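Side-chain contacts in replication initiation and membrane attachment protein (Geobacillus stearothermophilus 10, PDB 5WTN), which takes part in building the bacterial primosome, probably helping to load the replicative helicase when DNA replication starts or restarts: residues K228-E231 / A232-L236; E246-K249 / L250-V254; A269-E272 / W273-E277. All coordinates share one frame; numbering follows the deposited sequence.

Interaction 1 of 3, residues K228-E231 / A232-L236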
ATOM      1  N   LYS A 228      22.213  19.262 -20.345  1.00 38.18           N
ATOM      2  CA  LYS A 228      22.345  18.814 -18.976  1.00 42.22           C
ATOM      3  C   LYS A 228      23.180  19.812 -18.163  1.00 40.58           C
ATOM      4  O   LYS A 228      22.908  20.048 -16.983  1.00 39.46           O
ATOM      5  CB  LYS A 228      22.898  17.383 -18.932  1.00 44.53           C
ATOM      6  CG  LYS A 228      22.117  16.410 -19.839  1.00 54.31           C
ATOM      7  CD  LYS A 228      22.250  14.942 -19.383  1.00 72.92           C
ATOM      8  CE  LYS A 228      21.424  13.982 -20.258  1.00 69.62           C
ATOM      9  NZ  LYS A 228      21.637  12.538 -19.904  1.00 64.18           N
ATOM     10  N   VAL A 229      24.172  20.417 -18.812  1.00 40.13           N
ATOM     11  CA  VAL A 229      25.036  21.402 -18.163  1.00 39.94           C
ATOM     12  C   VAL A 229      24.300  22.723 -17.986  1.00 37.65           C
ATOM     13  O   VAL A 229      24.373  23.355 -16.927  1.00 34.89           O
ATOM     14  CB  VAL A 229      26.348  21.640 -18.967  1.00 37.90           C
ATOM     15  CG1 VAL A 229      26.954  22.995 -18.634  1.00 33.22           C
ATOM     16  CG2 VAL A 229      27.357  20.535 -18.706  1.00 35.94           C
ATOM     17  N   LYS A 230      23.596  23.130 -19.040  1.00 39.95           N
ATOM     18  CA  LYS A 230      22.826  24.366 -19.042  1.00 36.10           C
ATOM     19  C   LYS A 230      21.768  24.310 -17.943  1.00 35.55           C
ATOM     20  O   LYS A 230      21.567  25.270 -17.194  1.00 33.58           O
ATOM     21  CB  LYS A 230      22.205  24.570 -20.419  1.00 38.32           C
ATOM     22  CG  LYS A 230      21.385  25.840 -20.576  1.00 44.86           C
ATOM     23  CD  LYS A 230      20.855  25.991 -22.007  1.00 49.54           C
ATOM     24  CE  LYS A 230      19.573  26.823 -22.061  1.00 57.04           C
ATOM     25  NZ  LYS A 230      18.419  26.150 -21.385  1.00 64.30           N
ATOM     26  N   GLU A 231      21.126  23.157 -17.822  1.00 36.08           N
ATOM     27  CA  GLU A 231      20.160  22.926 -16.763  1.00 38.28           C
ATOM     28  C   GLU A 231      20.863  23.072 -15.413  1.00 38.03           C
ATOM     29  O   GLU A 231      20.329  23.673 -14.484  1.00 38.99           O
ATOM     30  CB  GLU A 231      19.549  21.528 -16.929  1.00 41.32           C
ATOM     31  CG  GLU A 231      18.494  21.127 -15.897  1.00 46.39           C
ATOM     32  CD  GLU A 231      18.060  19.659 -16.040  1.00 60.01           C
ATOM     33  OE1 GLU A 231      17.464  19.110 -15.077  1.00 59.70           O
ATOM     34  OE2 GLU A 231      18.310  19.053 -17.115  1.00 61.22           O
ATOM     35  N   ALA A 232      22.082  22.550 -15.318  1.00 36.67           N
ATOM     36  CA  ALA A 232      22.820  22.550 -14.062  1.00 30.83           C
ATOM     37  C   ALA A 232      23.253  23.957 -13.691  1.00 30.51           C
ATOM     38  O   ALA A 232      23.176  24.371 -12.527  1.00 30.67           O
ATOM     39  CB  ALA A 232      24.021  21.652 -14.178  1.00 32.60           C
ATOM     40  N   ILE A 233      23.728  24.685 -14.691  1.00 30.31           N
ATOM     41  CA  ILE A 233      24.133  26.068 -14.512  1.00 29.32           C
ATOM     42  C   ILE A 233      22.986  26.885 -13.935  1.00 28.23           C
ATOM     43  O   ILE A 233      23.164  27.583 -12.940  1.00 27.41           O
ATOM     44  CB  ILE A 233      24.594  26.667 -15.845  1.00 29.47           C
ATOM     45  CG1 ILE A 233      25.987  26.135 -16.200  1.00 25.58           C
ATOM     46  CG2 ILE A 233      24.555  28.189 -15.800  1.00 25.89           C
ATOM     47  CD1 ILE A 233      26.567  26.737 -17.454  1.00 29.35           C
ATOM     48  N   LYS A 234      21.817  26.761 -14.560  1.00 30.35           N
ATOM     49  CA  LYS A 234      20.595  27.417 -14.119  1.00 28.94           C
ATOM     50  C   LYS A 234      20.339  27.195 -12.633  1.00 27.44           C
ATOM     51  O   LYS A 234      20.098  28.142 -11.894  1.00 27.50           O
ATOM     52  CB  LYS A 234      19.407  26.884 -14.931  1.00 34.95           C
ATOM     53  CG  LYS A 234      18.884  27.819 -16.016  1.00 38.89           C
ATOM     54  CD  LYS A 234      18.037  27.064 -17.057  1.00 45.12           C
ATOM     55  CE  LYS A 234      16.721  26.531 -16.489  1.00 49.53           C
ATOM     56  NZ  LYS A 234      16.119  25.401 -17.298  1.00 51.25           N
ATOM     57  N   LYS A 235      20.400  25.945 -12.190  1.00 30.34           N
ATOM     58  CA  LYS A 235      20.065  25.626 -10.806  1.00 27.90           C
ATOM     59  C   LYS A 235      21.105  26.214  -9.888  1.00 28.14           C
ATOM     60  O   LYS A 235      20.781  26.697  -8.806  1.00 28.38           O
ATOM     61  CB  LYS A 235      19.975  24.117 -10.586  1.00 27.01           C
ATOM     62  CG  LYS A 235      19.110  23.385 -11.590  1.00 27.98           C
ATOM     63  CD  LYS A 235      18.592  22.080 -11.000  1.00 28.93           C
ATOM     64  CE  LYS A 235      17.703  21.317 -11.979  1.00 33.38           C
ATOM     65  NZ  LYS A 235      17.533  19.901 -11.536  1.00 33.23           N
ATOM     66  N   LEU A 236      22.359  26.169 -10.323  1.00 29.37           N
ATOM     67  CA  LEU A 236      23.451  26.666  -9.501  1.00 29.10           C
ATOM     68  C   LEU A 236      23.348  28.185  -9.332  1.00 29.65           C
ATOM     69  O   LEU A 236      23.436  28.716  -8.216  1.00 27.28           O
ATOM     70  CB  LEU A 236      24.776  26.254 -10.117  1.00 27.34           C
ATOM     71  CG  LEU A 236      25.023  24.760  -9.914  1.00 28.90           C
ATOM     72  CD1 LEU A 236      26.256  24.284 -10.682  1.00 26.80           C
ATOM     73  CD2 LEU A 236      25.150  24.464  -8.424  1.00 25.39           C
TER
HETATM   74  O   HOH W   1      15.087  19.613 -13.393  1.00 37.37           O
HETATM   75  O   HOH W   2      18.766  17.850 -12.933  1.00 44.13           O
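Val-229 O accepts from Ile-233 N at 2.7 Å, and the same i to i+4 bonding joins Lys-228, Lys-230 and Glu-231 to Ala-232, Lys-234 and Lys-235, so the backbone is one unbroken alpha-helical run. On the buried side Val-229 CG1 meets Ile-233 CD1 at 3.9 Å, the two side chains passing at a slant; beta-branched residues give this face a compact, stiff surface. Ala-232 is small enough for Ile-263 and for Glu-122 of the second subunit to come close. The other side is ionic and borders the second subunit. Glu-231 carries CG anti to its backbone N (chi1 -179°) and reaches forward, whereas Lys-235 has CG beside its N (chi1 -50°) and leans back, so the extended chains run alongside each other. Glu-231 OE1 and Lys-235 NZ stand 3.6 Å apart, a long salt bridge, and two waters donate to OE1 and accept from NZ, one of them at 2.8 Å from each. Lys-235 NZ also pairs with Asp-121 of the second subunit; Lys-230 NZ forms a salt bridge with Asp-203. The pattern is an amphipathic helix with an i to i+4 Glu-Lys pair at a subunit boundary.

Interaction 2 of 3, residues E246-K249 / L250-V254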
ATOM      1  N   GLU A 246      31.192  35.330 -12.876  1.00 37.65           N
ATOM      2  CA  GLU A 246      31.641  34.342 -11.910  1.00 35.20           C
ATOM      3  C   GLU A 246      31.384  32.889 -12.361  1.00 35.33           C
ATOM      4  O   GLU A 246      32.231  32.017 -12.142  1.00 36.53           O
ATOM      5  CB  GLU A 246      31.063  34.634 -10.514  1.00 34.39           C
ATOM      6  CG  GLU A 246      31.596  35.918  -9.859  1.00 36.42           C
ATOM      7  CD  GLU A 246      33.087  35.859  -9.487  1.00 46.01           C
ATOM      8  OE1 GLU A 246      33.450  35.139  -8.522  1.00 46.40           O
ATOM      9  OE2 GLU A 246      33.906  36.545 -10.145  1.00 44.75           O
ATOM     10  N   MET A 247      30.369  32.565 -13.154  1.00 33.47           N
ATOM     11  CA  MET A 247      30.229  31.193 -13.595  1.00 32.19           C
ATOM     12  C   MET A 247      31.016  30.949 -14.725  1.00 31.42           C
ATOM     13  O   MET A 247      31.270  29.897 -15.068  1.00 29.41           O
ATOM     14  CB  MET A 247      28.861  30.822 -13.975  1.00 28.80           C
ATOM     15  CG  MET A 247      28.717  29.351 -14.030  1.00 22.52           C
ATOM     16  SD  MET A 247      27.677  28.950 -12.755  1.00  5.80           S
ATOM     17  CE  MET A 247      27.769  27.350 -12.642  1.00 24.12           C
ATOM     18  N   GLN A 248      31.407  31.972 -15.327  1.00 31.33           N
ATOM     19  CA  GLN A 248      32.410  31.798 -16.355  1.00 34.19           C
ATOM     20  C   GLN A 248      33.679  31.234 -15.728  1.00 30.91           C
ATOM     21  O   GLN A 248      34.215  30.243 -16.222  1.00 30.46           O
ATOM     22  CB  GLN A 248      32.691  33.112 -17.075  1.00 36.10           C
ATOM     23  CG  GLN A 248      33.612  32.974 -18.274  1.00 37.43           C
ATOM     24  CD  GLN A 248      33.894  34.307 -18.943  1.00 50.42           C
ATOM     25  OE1 GLN A 248      33.030  35.191 -18.978  1.00 55.69           O
ATOM     26  NE2 GLN A 248      35.111  34.466 -19.470  1.00 54.04           N
ATOM     27  N   LYS A 249      34.135  31.837 -14.629  1.00 29.51           N
ATOM     28  CA  LYS A 249      35.318  31.339 -13.935  1.00 31.15           C
ATOM     29  C   LYS A 249      35.141  29.879 -13.529  1.00 30.37           C
ATOM     30  O   LYS A 249      35.942  29.029 -13.916  1.00 27.59           O
ATOM     31  CB  LYS A 249      35.682  32.194 -12.713  1.00 32.98           C
ATOM     32  CG  LYS A 249      36.695  33.304 -12.995  1.00 41.50           C
ATOM     33  CD  LYS A 249      37.408  33.763 -11.706  1.00 43.39           C
ATOM     34  CE  LYS A 249      36.411  34.006 -10.565  1.00 47.07           C
ATOM     35  NZ  LYS A 249      36.994  34.576  -9.295  1.00 48.90           N
ATOM     36  N   LEU A 250      34.079  29.599 -12.776  1.00 29.08           N
ATOM     37  CA  LEU A 250      33.795  28.253 -12.303  1.00 27.66           C
ATOM     38  C   LEU A 250      33.814  27.239 -13.439  1.00 28.10           C
ATOM     39  O   LEU A 250      34.381  26.154 -13.316  1.00 29.08           O
ATOM     40  CB  LEU A 250      32.433  28.216 -11.625  1.00 27.88           C
ATOM     41  CG  LEU A 250      32.250  29.193 -10.468  1.00 30.34           C
ATOM     42  CD1 LEU A 250      30.864  29.014  -9.853  1.00 27.37           C
ATOM     43  CD2 LEU A 250      33.346  28.997  -9.427  1.00 26.35           C
ATOM     44  N   VAL A 251      33.202  27.594 -14.557  1.00 27.68           N
ATOM     45  CA  VAL A 251      33.161  26.674 -15.676  1.00 29.73           C
ATOM     46  C   VAL A 251      34.587  26.473 -16.173  1.00 27.17           C
ATOM     47  O   VAL A 251      35.051  25.345 -16.298  1.00 27.38           O
ATOM     48  CB  VAL A 251      32.194  27.160 -16.780  1.00 27.85           C
ATOM     49  CG1 VAL A 251      32.412  26.400 -18.072  1.00 25.60           C
ATOM     50  CG2 VAL A 251      30.770  26.992 -16.305  1.00 27.78           C
ATOM     51  N   LEU A 252      35.290  27.577 -16.387  1.00 26.29           N
ATOM     52  CA  LEU A 252      36.668  27.536 -16.852  1.00 27.23           C
ATOM     53  C   LEU A 252      37.628  26.804 -15.890  1.00 27.88           C
ATOM     54  O   LEU A 252      38.686  26.360 -16.298  1.00 26.77           O
ATOM     55  CB  LEU A 252      37.168  28.955 -17.129  1.00 25.73           C
ATOM     56  CG  LEU A 252      36.583  29.654 -18.363  1.00 25.85           C
ATOM     57  CD1 LEU A 252      37.083  31.083 -18.493  1.00 29.54           C
ATOM     58  CD2 LEU A 252      36.909  28.876 -19.620  1.00 24.19           C
ATOM     59  N   GLY A 253      37.264  26.665 -14.625  1.00 26.12           N
ATOM     60  CA  GLY A 253      38.142  25.996 -13.699  1.00 24.47           C
ATOM     61  C   GLY A 253      37.984  24.493 -13.756  1.00 29.19           C
ATOM     62  O   GLY A 253      38.920  23.753 -13.458  1.00 33.89           O
ATOM     63  N   VAL A 254      36.781  24.040 -14.083  1.00 28.96           N
ATOM     64  CA  VAL A 254      36.483  22.611 -14.132  1.00 24.89           C
ATOM     65  C   VAL A 254      36.445  21.972 -15.533  1.00 27.49           C
ATOM     66  O   VAL A 254      36.126  20.789 -15.677  1.00 31.25           O
ATOM     67  CB  VAL A 254      35.207  22.327 -13.361  1.00 28.60           C
ATOM     68  CG1 VAL A 254      35.292  23.006 -12.011  1.00 29.85           C
ATOM     69  CG2 VAL A 254      34.006  22.860 -14.124  1.00 32.65           C
TER
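Glu-246 gives its carbonyl O to the N-H of Leu-250 (O to N 3.1 Å) in a nearly straight bond of 174°, and Leu-250 CG lies over the same oxygen. The Glu-246 carboxylate serves two other partners: OE1 accepts from Trp-273 NE1 and forms a long salt bridge with Lys-249 NZ, 3.7 Å away. Met-247, with an unbranched, flexible, apolar chain, can bend (here at chi2) to fit among Phe-211, Leu-266 and its helix neighbours. Its CG meets Val-251 CG2 at 3.9 Å, the two side chains passing at an angle, while SD lies 4.3 Å from Leu-250 CD1. Val-251 turns CG2 beside its own N, back over the preceding turn, which brings that methyl to Met-247. Gln-248 holds CG anti to its N (chi1 -173°) and runs alongside Leu-252, CG meeting Leu-252 CD1 at 4.0 Å, so the aliphatic part of a polar residue shelters a leucine. Lys-249, on the exposed side, contributes its carbonyl O, which receives a weak bond from Gly-253 N near the C-terminal end of the helix. The chemistry implies apolar side chains facing helices 208-217 and 263-278, with the indole N-H of Trp-273 met by the carboxylate of Glu-246, probably favoured in its charged form by Lys-249.

Interaction 3 of 3, residues A269-E272 / W273-E277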
ATOM      1  N   ALA A 269      32.570  23.524  -7.139  1.00 32.82           N
ATOM      2  CA  ALA A 269      33.101  24.865  -7.326  1.00 32.35           C
ATOM      3  C   ALA A 269      32.082  25.906  -6.889  1.00 35.07           C
ATOM      4  O   ALA A 269      32.421  26.870  -6.197  1.00 34.46           O
ATOM      5  CB  ALA A 269      33.458  25.077  -8.775  1.00 28.90           C
ATOM      6  N   ALA A 270      30.835  25.696  -7.307  1.00 34.19           N
ATOM      7  CA  ALA A 270      29.719  26.552  -6.935  1.00 29.59           C
ATOM      8  C   ALA A 270      29.504  26.561  -5.421  1.00 31.44           C
ATOM      9  O   ALA A 270      29.414  27.632  -4.811  1.00 31.34           O
ATOM     10  CB  ALA A 270      28.462  26.107  -7.655  1.00 26.30           C
ATOM     11  N   ARG A 271      29.418  25.373  -4.822  1.00 30.95           N
ATOM     12  CA  ARG A 271      29.249  25.243  -3.372  1.00 34.52           C
ATOM     13  C   ARG A 271      30.377  25.953  -2.622  1.00 39.21           C
ATOM     14  O   ARG A 271      30.143  26.569  -1.587  1.00 43.78           O
ATOM     15  CB  ARG A 271      29.138  23.759  -2.957  1.00 40.77           C
ATOM     16  CG  ARG A 271      29.174  23.480  -1.435  1.00 48.19           C
ATOM     17  CD  ARG A 271      28.714  22.044  -1.045  1.00 54.65           C
ATOM     18  NE  ARG A 271      29.118  21.000  -1.999  1.00 66.83           N
ATOM     19  CZ  ARG A 271      28.284  20.361  -2.829  1.00 66.12           C
ATOM     20  NH1 ARG A 271      26.981  20.644  -2.830  1.00 65.44           N
ATOM     21  NH2 ARG A 271      28.748  19.430  -3.662  1.00 53.88           N
ATOM     22  N   GLU A 272      31.591  25.889  -3.165  1.00 38.64           N
ATOM     23  CA  GLU A 272      32.745  26.553  -2.569  1.00 39.00           C
ATOM     24  C   GLU A 272      32.617  28.076  -2.678  1.00 40.89           C
ATOM     25  O   GLU A 272      32.764  28.802  -1.691  1.00 46.16           O
ATOM     26  CB  GLU A 272      34.038  26.087  -3.254  1.00 39.76           C
ATOM     27  CG  GLU A 272      34.475  24.647  -2.937  1.00 43.24           C
ATOM     28  CD  GLU A 272      35.658  24.171  -3.798  1.00 48.39           C
ATOM     29  OE1 GLU A 272      36.344  25.013  -4.427  1.00 48.32           O
ATOM     30  OE2 GLU A 272      35.900  22.942  -3.852  1.00 50.02           O
ATOM     31  N   TRP A 273      32.359  28.553  -3.890  1.00 37.27           N
ATOM     32  CA  TRP A 273      32.169  29.978  -4.153  1.00 36.31           C
ATOM     33  C   TRP A 273      31.186  30.596  -3.161  1.00 40.02           C
ATOM     34  O   TRP A 273      31.408  31.696  -2.663  1.00 42.80           O
ATOM     35  CB  TRP A 273      31.665  30.155  -5.586  1.00 33.14           C
ATOM     36  CG  TRP A 273      31.486  31.574  -6.051  1.00 34.99           C
ATOM     37  CD1 TRP A 273      32.361  32.305  -6.801  1.00 36.68           C
ATOM     38  CD2 TRP A 273      30.341  32.421  -5.837  1.00 36.81           C
ATOM     39  NE1 TRP A 273      31.842  33.557  -7.053  1.00 33.66           N
ATOM     40  CE2 TRP A 273      30.605  33.651  -6.473  1.00 35.89           C
ATOM     41  CE3 TRP A 273      29.124  32.259  -5.165  1.00 34.58           C
ATOM     42  CZ2 TRP A 273      29.695  34.715  -6.456  1.00 40.13           C
ATOM     43  CZ3 TRP A 273      28.222  33.315  -5.148  1.00 37.70           C
ATOM     44  CH2 TRP A 273      28.511  34.526  -5.790  1.00 39.02           C
ATOM     45  N   TYR A 274      30.114  29.874  -2.852  1.00 39.50           N
ATOM     46  CA  TYR A 274      29.093  30.409  -1.964  1.00 40.31           C
ATOM     47  C   TYR A 274      29.620  30.558  -0.544  1.00 42.93           C
ATOM     48  O   TYR A 274      29.334  31.556   0.114  1.00 44.73           O
ATOM     49  CB  TYR A 274      27.848  29.531  -1.997  1.00 37.35           C
ATOM     50  CG  TYR A 274      26.608  30.144  -1.379  1.00 38.21           C
ATOM     51  CD1 TYR A 274      26.208  29.802  -0.089  1.00 38.88           C
ATOM     52  CD2 TYR A 274      25.818  31.046  -2.095  1.00 36.26           C
ATOM     53  CE1 TYR A 274      25.061  30.343   0.474  1.00 40.18           C
ATOM     54  CE2 TYR A 274      24.670  31.588  -1.541  1.00 35.85           C
ATOM     55  CZ  TYR A 274      24.298  31.233  -0.257  1.00 41.16           C
ATOM     56  OH  TYR A 274      23.160  31.769   0.297  1.00 46.36           O
ATOM     57  N   GLU A 275      30.398  29.580  -0.085  1.00 43.73           N
ATOM     58  CA  GLU A 275      31.023  29.651   1.232  1.00 45.63           C
ATOM     59  C   GLU A 275      31.900  30.896   1.395  1.00 45.96           C
ATOM     60  O   GLU A 275      31.949  31.477   2.476  1.00 49.67           O
ATOM     61  CB  GLU A 275      31.839  28.391   1.516  1.00 47.75           C
ATOM     62  CG  GLU A 275      31.035  27.102   1.522  1.00 53.17           C
ATOM     63  CD  GLU A 275      31.927  25.866   1.540  1.00 65.01           C
ATOM     64  OE1 GLU A 275      33.152  26.022   1.779  1.00 65.43           O
ATOM     65  OE2 GLU A 275      31.401  24.745   1.312  1.00 60.84           O
ATOM     66  N   LEU A 276      32.590  31.310   0.336  1.00 43.42           N
ATOM     67  CA  LEU A 276      33.401  32.530   0.418  1.00 48.98           C
ATOM     68  C   LEU A 276      32.537  33.784   0.460  1.00 47.19           C
ATOM     69  O   LEU A 276      32.739  34.664   1.298  1.00 48.56           O
ATOM     70  CB  LEU A 276      34.402  32.631  -0.739  1.00 46.54           C
ATOM     71  CG  LEU A 276      35.487  31.553  -0.792  1.00 52.80           C
ATOM     72  CD1 LEU A 276      36.630  31.974  -1.716  1.00 46.58           C
ATOM     73  CD2 LEU A 276      35.996  31.212   0.607  1.00 48.21           C
ATOM     74  N   GLU A 277      31.568  33.847  -0.443  1.00 45.78           N
ATOM     75  CA  GLU A 277      30.720  35.018  -0.590  1.00 47.83           C
ATOM     76  C   GLU A 277      29.919  35.353   0.669  1.00 50.60           C
ATOM     77  O   GLU A 277      29.944  36.485   1.145  1.00 56.64           O
ATOM     78  CB  GLU A 277      29.759  34.814  -1.760  1.00 46.70           C
ATOM     79  CG  GLU A 277      28.959  36.052  -2.129  1.00 47.98           C
ATOM     80  CD  GLU A 277      29.681  36.919  -3.147  1.00 55.56           C
ATOM     81  OE1 GLU A 277      29.053  37.853  -3.707  1.00 52.62           O
ATOM     82  OE2 GLU A 277      30.883  36.654  -3.393  1.00 56.09           O
TER
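Trp-273 N reaches back to Ala-269 O at 2.9 Å, with an N-H...O angle of 170°, and this bond belongs to a series already under way in helix 263-278. Tyr-274 N follows to Ala-270 O at 3.1 Å and Leu-276 N to Glu-272 O at 3.2 Å, while the bond from Glu-275 N to Arg-271 O is weak at 3.4 Å.

Apolar contact within the helix is slight, because the side chains of Ala-269 and Ala-270 end at CB and the two aromatic rings lead away from them. Trp-273 has CG anti to its N (chi1 -177°), beside its carbonyl carbon, and this carries the indole away from the preceding turn, onto Ile-242 and Pro-243. Tyr-274 takes a similar torsion, and its ring meets those of Tyr-240 and His-278 with the planes inclined. Ala-270, ending at CB, packs on Leu-236 and Tyr-240 of helix 227-240, which is consistent with a close approach of the two helices, as expected where helix 263-278 lies in the compact helical domain of the C-terminal half of the fragment, probably the DnaD-like domain of this primosomal family.

Among polar groups, the indole NE1 is engaged by Glu-246 of helix 244-254. On one face of the indole sits Glu-277 OE2, 3.7 Å above the plane and displaced toward the rim. Arg-271, Glu-272 and Glu-275 are exposed charged residues. Arg-271 and Glu-275 lie side by side and point the same way, yet their side chains meet through Arg-271 CG, a methylene, against Glu-275 OE2 at 3.8 Å. Arg-271 NE remains 5.5 Å from that oxygen and the guanidinium and carboxylate planes are 38° apart, so their attraction is probably modest and through space. The bend of Arg-271 at chi3 carries its charged end away from Glu-275.

The three interactions are short runs of about two turns on three successive helices, 227-240, 244-254 and 263-278, which touch one another in one small helical domain. Interactions 1 and 2 meet where Leu-236 CD1 lies 3.9 Å from Met-247 CE; interactions 1 and 3 meet at Leu-236 CD2 and Ala-270 CB, 3.8 Å apart. Between 2 and 3, Leu-250 packs on Ala-269, and a probable hydrogen bond from Trp-273 NE1 to Glu-246 OE1 joins the helices. Each is partly buried: a branched aliphatic pair faces inward in 1, methionine joins leucine and valine in 2, and 3 has alanines, with aromatics turned onto neighbouring elements. At the surface, two waters and Asp-121 of the second subunit attend the ion pair of 1; the Glu-246 of 2 also serves Trp-273; 3 has no direct ion pair.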